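Long-range contact in LYND (Lyngbya aestuarii, PDB 4V1T), which probably acts as a YcaO-type cyclodehydratase that uses ATP and magnesium to convert residues of peptide substrates into azoline heterocycles: residues A556-V568 and W758-P772. Sequence-based numbering, arbitrary orientation.
Sequences ALWWYNRLRRPAV and WLDEPLTEAQMNPTP
The indole of W559 takes the amide of N769 over one face, ND2 3.4 Å above the ring plane and toward the rim, with the two planes only 17° apart; at its edge, the pyrrole NE1-H runs in plane to T771 O (2.8 Å). The Y560 ring meets N769 O at its edge, and W559 CD1 sits over its centre. Both rings belong to the last turn of helix 538-561 of the YcaO domain, which ends in a Schellman motif: R562, with positive phi, is the C-prime residue, L563 N bonds W558 O, and R562 N bonds W559 O weakly. Just beyond it, the R565 guanidinium is sandwiched between P566 CD and the face of W758, a cation-pi contact with CZ 4.0 Å from the centroid of the six-membered ring, while D596 forms a salt bridge with NH2.

The arrangement illustrates how the carbonyls of a helix terminus can be supplemented by donors from a distant loop. Residues 758-772, which follow helix 748-755, bring N769 to the carbonyls of W559 and Y560. Its backbone N reaches a lone pair of Y560 O (2.9 Å), whereas ND2 approaches W559 O from above the carbonyl plane (3.0 Å). CG of N769 lies anti to the backbone N (chi1 -164°), which turns the amide against the indole face; ND2 also bonds Y674 OH, and OD1 closes an Asx turn onto T771 N.

R562 lays its guanidinium over N769 CA and P770 CD; Q767 O lies near the guanidinium plane, while NH2 stands well above the carbonyl plane, at 3.3 Å from that oxygen. L563, the next residue, presses CD1 against W758 CE3 (3.5 Å) and CD2 against L759 CD2. One water ties the pieces together, accepting from R562 NE and donating to both Y560 O and Q767 O.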
loop_
_atom_site.group_PDB
_atom_site.type_symbol
_atom_site.label_atom_id
_atom_site.label_comp_id
_atom_site.label_asym_id
_atom_site.label_seq_id
_atom_site.Cartn_x
_atom_site.Cartn_y
_atom_site.Cartn_z
ATOM N N ALA B 556 -15.017 -33.726 -12.865
ATOM C CA ALA B 556 -16.315 -34.297 -13.253
ATOM C C ALA B 556 -16.235 -35.815 -13.369
ATOM O O ALA B 556 -17.082 -36.526 -12.846
ATOM C CB ALA B 556 -16.791 -33.694 -14.564
ATOM N N LEU B 557 -15.207 -36.299 -14.055
ATOM C CA LEU B 557 -15.013 -37.729 -14.245
ATOM C C LEU B 557 -14.915 -38.432 -12.907
ATOM O O LEU B 557 -15.600 -39.428 -12.660
ATOM C CB LEU B 557 -13.740 -37.989 -15.061
ATOM C CG LEU B 557 -13.733 -37.502 -16.518
ATOM C CD1 LEU B 557 -12.438 -37.898 -17.205
ATOM C CD2 LEU B 557 -14.926 -38.025 -17.307
ATOM N N TRP B 558 -14.057 -37.906 -12.042
ATOM C CA TRP B 558 -13.820 -38.496 -10.733
ATOM C C TRP B 558 -15.057 -38.446 -9.851
ATOM O O TRP B 558 -15.466 -39.463 -9.279
ATOM C CB TRP B 558 -12.658 -37.779 -10.045
ATOM C CG TRP B 558 -12.632 -37.924 -8.549
ATOM C CD1 TRP B 558 -12.454 -39.072 -7.832
ATOM C CD2 TRP B 558 -12.767 -36.866 -7.590
ATOM N NE1 TRP B 558 -12.487 -38.795 -6.480
ATOM C CE2 TRP B 558 -12.667 -37.448 -6.309
ATOM C CE3 TRP B 558 -12.955 -35.483 -7.692
ATOM C CZ2 TRP B 558 -12.762 -36.694 -5.141
ATOM C CZ3 TRP B 558 -13.047 -34.737 -6.534
ATOM C CH2 TRP B 558 -12.951 -35.343 -5.273
ATOM N N TRP B 559 -15.656 -37.266 -9.755
ATOM C CA TRP B 559 -16.747 -37.030 -8.819
ATOM C C TRP B 559 -18.020 -37.810 -9.141
ATOM O O TRP B 559 -18.623 -38.426 -8.264
ATOM C CB TRP B 559 -17.072 -35.538 -8.775
ATOM C CG TRP B 559 -18.159 -35.204 -7.815
ATOM C CD1 TRP B 559 -19.494 -35.108 -8.090
ATOM C CD2 TRP B 559 -18.017 -34.929 -6.424
ATOM N NE1 TRP B 559 -20.189 -34.783 -6.956
ATOM C CE2 TRP B 559 -19.304 -34.667 -5.917
ATOM C CE3 TRP B 559 -16.923 -34.867 -5.553
ATOM C CZ2 TRP B 559 -19.528 -34.362 -4.582
ATOM C CZ3 TRP B 559 -17.147 -34.565 -4.227
ATOM C CH2 TRP B 559 -18.440 -34.317 -3.752
ATOM N N TYR B 560 -18.442 -37.770 -10.397
ATOM C CA TYR B 560 -19.744 -38.308 -10.766
ATOM C C TYR B 560 -19.704 -39.803 -11.049
ATOM O O TYR B 560 -20.719 -40.486 -10.907
ATOM C CB TYR B 560 -20.313 -37.533 -11.957
ATOM C CG TYR B 560 -20.676 -36.127 -11.565
ATOM C CD1 TYR B 560 -21.825 -35.861 -10.810
ATOM C CD2 TYR B 560 -19.843 -35.059 -11.890
ATOM C CE1 TYR B 560 -22.134 -34.570 -10.421
ATOM C CE2 TYR B 560 -20.149 -33.774 -11.510
ATOM C CZ TYR B 560 -21.290 -33.532 -10.776
ATOM O OH TYR B 560 -21.571 -32.240 -10.400
ATOM N N ASN B 561 -18.541 -40.318 -11.433
ATOM C CA ASN B 561 -18.348 -41.764 -11.494
ATOM C C ASN B 561 -17.934 -42.302 -10.123
ATOM O O ASN B 561 -17.859 -43.504 -9.931
ATOM C CB ASN B 561 -17.305 -42.138 -12.542
ATOM C CG ASN B 561 -17.741 -41.788 -13.953
ATOM O OD1 ASN B 561 -18.529 -42.508 -14.570
ATOM N ND2 ASN B 561 -17.220 -40.688 -14.475
ATOM N N ARG B 562 -17.675 -41.396 -9.181
ATOM C CA ARG B 562 -17.238 -41.750 -7.836
ATOM C C ARG B 562 -16.070 -42.725 -7.890
ATOM O O ARG B 562 -16.097 -43.802 -7.298
ATOM C CB ARG B 562 -18.402 -42.315 -7.021
ATOM C CG ARG B 562 -19.439 -41.256 -6.665
ATOM C CD ARG B 562 -20.578 -41.827 -5.841
ATOM N NE ARG B 562 -21.612 -42.439 -6.672
ATOM C CZ ARG B 562 -22.782 -42.874 -6.212
ATOM N NH1 ARG B 562 -23.068 -42.760 -4.925
ATOM N NH2 ARG B 562 -23.674 -43.407 -7.039
ATOM N N LEU B 563 -15.040 -42.324 -8.617
ATOM C CA LEU B 563 -13.880 -43.165 -8.834
ATOM C C LEU B 563 -12.964 -43.166 -7.632
ATOM O O LEU B 563 -12.854 -42.164 -6.933
ATOM C CB LEU B 563 -13.112 -42.689 -10.070
ATOM C CG LEU B 563 -13.902 -42.700 -11.384
ATOM C CD1 LEU B 563 -13.126 -42.005 -12.488
ATOM C CD2 LEU B 563 -14.246 -44.121 -11.790
ATOM N N ARG B 564 -12.311 -44.299 -7.390
ATOM C CA ARG B 564 -11.273 -44.392 -6.374
ATOM C C ARG B 564 -9.932 -44.030 -7.008
ATOM O O ARG B 564 -9.499 -44.682 -7.948
ATOM C CB ARG B 564 -11.225 -45.799 -5.766
ATOM C CG ARG B 564 -12.551 -46.298 -5.204
ATOM C CD ARG B 564 -13.044 -45.487 -4.006
ATOM N NE ARG B 564 -12.324 -45.826 -2.775
ATOM C CZ ARG B 564 -11.277 -45.165 -2.284
ATOM N NH1 ARG B 564 -10.792 -44.098 -2.902
ATOM N NH2 ARG B 564 -10.703 -45.575 -1.157
ATOM N N ARG B 565 -9.288 -42.992 -6.492
ATOM C CA ARG B 565 -8.057 -42.479 -7.079
ATOM C C ARG B 565 -6.877 -42.648 -6.132
ATOM O O ARG B 565 -7.041 -42.642 -4.904
ATOM C CB ARG B 565 -8.220 -40.996 -7.437
ATOM C CG ARG B 565 -9.363 -40.686 -8.404
ATOM C CD ARG B 565 -9.178 -41.382 -9.744
ATOM N NE ARG B 565 -7.884 -41.065 -10.340
ATOM C CZ ARG B 565 -7.199 -41.877 -11.136
ATOM N NH1 ARG B 565 -7.670 -43.072 -11.445
ATOM N NH2 ARG B 565 -6.024 -41.496 -11.618
ATOM N N PRO B 566 -5.667 -42.779 -6.696
ATOM C CA PRO B 566 -4.470 -42.870 -5.859
ATOM C C PRO B 566 -4.055 -41.523 -5.271
ATOM O O PRO B 566 -4.291 -40.487 -5.897
ATOM C CB PRO B 566 -3.409 -43.377 -6.835
ATOM C CG PRO B 566 -3.828 -42.819 -8.149
ATOM C CD PRO B 566 -5.338 -42.802 -8.132
ATOM N N ALA B 567 -3.435 -41.540 -4.095
ATOM C CA ALA B 567 -2.896 -40.319 -3.503
ATOM C C ALA B 567 -1.592 -39.915 -4.183
ATOM O O ALA B 567 -1.055 -40.647 -5.022
ATOM C CB ALA B 567 -2.664 -40.492 -2.007
ATOM N N VAL B 568 -1.096 -38.746 -3.790
ATOM C CA VAL B 568 0.154 -38.199 -4.310
ATOM C C VAL B 568 1.175 -38.088 -3.187
ATOM O O VAL B 568 0.917 -37.450 -2.170
ATOM C CB VAL B 568 -0.064 -36.810 -4.949
ATOM C CG1 VAL B 568 1.234 -36.271 -5.532
ATOM C CG2 VAL B 568 -1.136 -36.890 -6.032
ATOM N N TRP B 758 -10.281 -47.271 -15.963
ATOM C CA TRP B 758 -10.727 -46.926 -14.615
ATOM C C TRP B 758 -12.016 -47.674 -14.288
ATOM O O TRP B 758 -12.282 -47.984 -13.132
ATOM C CB TRP B 758 -10.932 -45.412 -14.480
ATOM C CG TRP B 758 -9.647 -44.623 -14.503
ATOM C CD1 TRP B 758 -8.377 -45.124 -14.439
ATOM C CD2 TRP B 758 -9.510 -43.198 -14.575
ATOM N NE1 TRP B 758 -7.465 -44.103 -14.469
ATOM C CE2 TRP B 758 -8.134 -42.910 -14.556
ATOM C CE3 TRP B 758 -10.418 -42.139 -14.660
ATOM C CZ2 TRP B 758 -7.642 -41.608 -14.619
ATOM C CZ3 TRP B 758 -9.929 -40.843 -14.723
ATOM C CH2 TRP B 758 -8.553 -40.590 -14.700
ATOM N N LEU B 759 -12.811 -47.953 -15.319
ATOM C CA LEU B 759 -13.989 -48.801 -15.187
ATOM C C LEU B 759 -13.970 -49.859 -16.281
ATOM O O LEU B 759 -13.432 -49.635 -17.365
ATOM C CB LEU B 759 -15.282 -47.979 -15.268
ATOM C CG LEU B 759 -15.522 -46.926 -14.180
ATOM C CD1 LEU B 759 -16.814 -46.176 -14.453
ATOM C CD2 LEU B 759 -15.558 -47.557 -12.791
ATOM N N ASP B 760 -14.549 -51.017 -15.992
ATOM C CA ASP B 760 -14.692 -52.062 -17.001
ATOM C C ASP B 760 -15.878 -51.756 -17.889
ATOM O O ASP B 760 -15.849 -52.036 -19.087
ATOM C CB ASP B 760 -14.864 -53.433 -16.356
ATOM C CG ASP B 760 -13.609 -53.905 -15.647
ATOM O OD1 ASP B 760 -12.494 -53.503 -16.050
ATOM O OD2 ASP B 760 -13.741 -54.693 -14.688
ATOM N N GLU B 761 -16.922 -51.186 -17.293
ATOM C CA GLU B 761 -18.136 -50.836 -18.020
ATOM C C GLU B 761 -18.524 -49.403 -17.686
ATOM O O GLU B 761 -18.154 -48.904 -16.631
ATOM C CB GLU B 761 -19.281 -51.780 -17.653
ATOM C CG GLU B 761 -18.979 -53.252 -17.879
ATOM C CD GLU B 761 -18.775 -53.589 -19.341
ATOM O OE1 GLU B 761 -19.635 -53.213 -20.170
ATOM O OE2 GLU B 761 -17.758 -54.240 -19.653
ATOM N N PRO B 762 -19.267 -48.737 -18.585
ATOM C CA PRO B 762 -19.773 -47.390 -18.293
ATOM C C PRO B 762 -20.854 -47.402 -17.223
ATOM O O PRO B 762 -21.569 -48.399 -17.067
ATOM C CB PRO B 762 -20.361 -46.925 -19.638
ATOM C CG PRO B 762 -19.870 -47.883 -20.659
ATOM C CD PRO B 762 -19.645 -49.175 -19.942
ATOM N N LEU B 763 -20.970 -46.306 -16.489
ATOM C CA LEU B 763 -22.108 -46.114 -15.602
ATOM C C LEU B 763 -23.282 -45.612 -16.425
ATOM O O LEU B 763 -23.095 -45.062 -17.511
ATOM C CB LEU B 763 -21.780 -45.117 -14.486
ATOM C CG LEU B 763 -20.720 -45.527 -13.461
ATOM C CD1 LEU B 763 -20.457 -44.355 -12.535
ATOM C CD2 LEU B 763 -21.136 -46.748 -12.663
ATOM N N THR B 764 -24.496 -45.820 -15.920
ATOM C CA THR B 764 -25.675 -45.216 -16.521
ATOM C C THR B 764 -25.892 -43.859 -15.875
ATOM O O THR B 764 -25.280 -43.549 -14.845
ATOM C CB THR B 764 -26.935 -46.084 -16.332
ATOM O OG1 THR B 764 -27.243 -46.187 -14.939
ATOM C CG2 THR B 764 -26.712 -47.471 -16.903
ATOM N N GLU B 765 -26.762 -43.051 -16.476
ATOM C CA GLU B 765 -27.062 -41.722 -15.955
ATOM C C GLU B 765 -27.580 -41.803 -14.527
ATOM O O GLU B 765 -27.275 -40.943 -13.702
ATOM C CB GLU B 765 -28.085 -41.015 -16.846
ATOM C CG GLU B 765 -28.641 -39.719 -16.268
ATOM C CD GLU B 765 -29.445 -38.915 -17.273
ATOM O OE1 GLU B 765 -29.690 -39.419 -18.392
ATOM O OE2 GLU B 765 -29.828 -37.776 -16.942
ATOM N N ALA B 766 -28.349 -42.853 -14.240
ATOM C CA ALA B 766 -28.956 -43.021 -12.933
ATOM C C ALA B 766 -27.937 -43.363 -11.851
ATOM O O ALA B 766 -28.219 -43.202 -10.669
ATOM C CB ALA B 766 -30.030 -44.098 -13.001
ATOM N N GLN B 767 -26.766 -43.845 -12.257
ATOM C CA GLN B 767 -25.713 -44.236 -11.322
ATOM C C GLN B 767 -24.709 -43.124 -11.097
ATOM O O GLN B 767 -23.766 -43.297 -10.335
ATOM C CB GLN B 767 -24.966 -45.463 -11.835
ATOM C CG GLN B 767 -25.834 -46.689 -12.015
ATOM C CD GLN B 767 -25.088 -47.822 -12.685
ATOM O OE1 GLN B 767 -24.656 -47.708 -13.833
ATOM N NE2 GLN B 767 -24.921 -48.922 -11.964
ATOM N N MET B 768 -24.894 -41.992 -11.769
ATOM C CA MET B 768 -24.033 -40.839 -11.529
ATOM C C MET B 768 -24.258 -40.330 -10.113
ATOM O O MET B 768 -25.351 -40.456 -9.570
ATOM C CB MET B 768 -24.291 -39.725 -12.547
ATOM C CG MET B 768 -23.751 -40.007 -13.948
ATOM S SD MET B 768 -21.988 -40.339 -13.967
ATOM C CE MET B 768 -21.675 -40.848 -15.646
ATOM N N ASN B 769 -23.208 -39.770 -9.517
ATOM C CA ASN B 769 -23.262 -39.280 -8.148
ATOM C C ASN B 769 -24.476 -38.377 -7.955
ATOM O O ASN B 769 -24.592 -37.354 -8.628
ATOM C CB ASN B 769 -21.983 -38.513 -7.815
ATOM C CG ASN B 769 -21.788 -38.307 -6.327
ATOM O OD1 ASN B 769 -22.732 -38.377 -5.538
ATOM N ND2 ASN B 769 -20.550 -38.049 -5.935
ATOM N N PRO B 770 -25.396 -38.762 -7.053
ATOM C CA PRO B 770 -26.573 -37.936 -6.804
ATOM C C PRO B 770 -26.253 -36.688 -5.984
ATOM O O PRO B 770 -27.093 -35.797 -5.878
ATOM C CB PRO B 770 -27.501 -38.875 -6.027
ATOM C CG PRO B 770 -26.575 -39.777 -5.311
ATOM C CD PRO B 770 -25.406 -39.981 -6.226
ATOM N N THR B 771 -25.059 -36.640 -5.397
ATOM C CA THR B 771 -24.626 -35.485 -4.627
ATOM C C THR B 771 -23.928 -34.470 -5.530
ATOM O O THR B 771 -22.872 -34.769 -6.078
ATOM C CB THR B 771 -23.659 -35.880 -3.509
ATOM O OG1 THR B 771 -24.293 -36.824 -2.644
ATOM C CG2 THR B 771 -23.248 -34.648 -2.685
ATOM N N PRO B 772 -24.515 -33.269 -5.695
ATOM C CA PRO B 772 -23.832 -32.292 -6.542
ATOM C C PRO B 772 -22.499 -31.864 -5.923
ATOM O O PRO B 772 -22.391 -31.766 -4.698
ATOM C CB PRO B 772 -24.817 -31.114 -6.608
ATOM C CG PRO B 772 -26.129 -31.657 -6.104
ATOM C CD PRO B 772 -25.781 -32.744 -5.149
HETATM O O HOH W 1 -21.120 -42.777 -9.399
HETATM O O HOH W 2 -18.850 -44.385 -16.829
HETATM O O HOH W 3 -4.266 -43.402 -13.368
#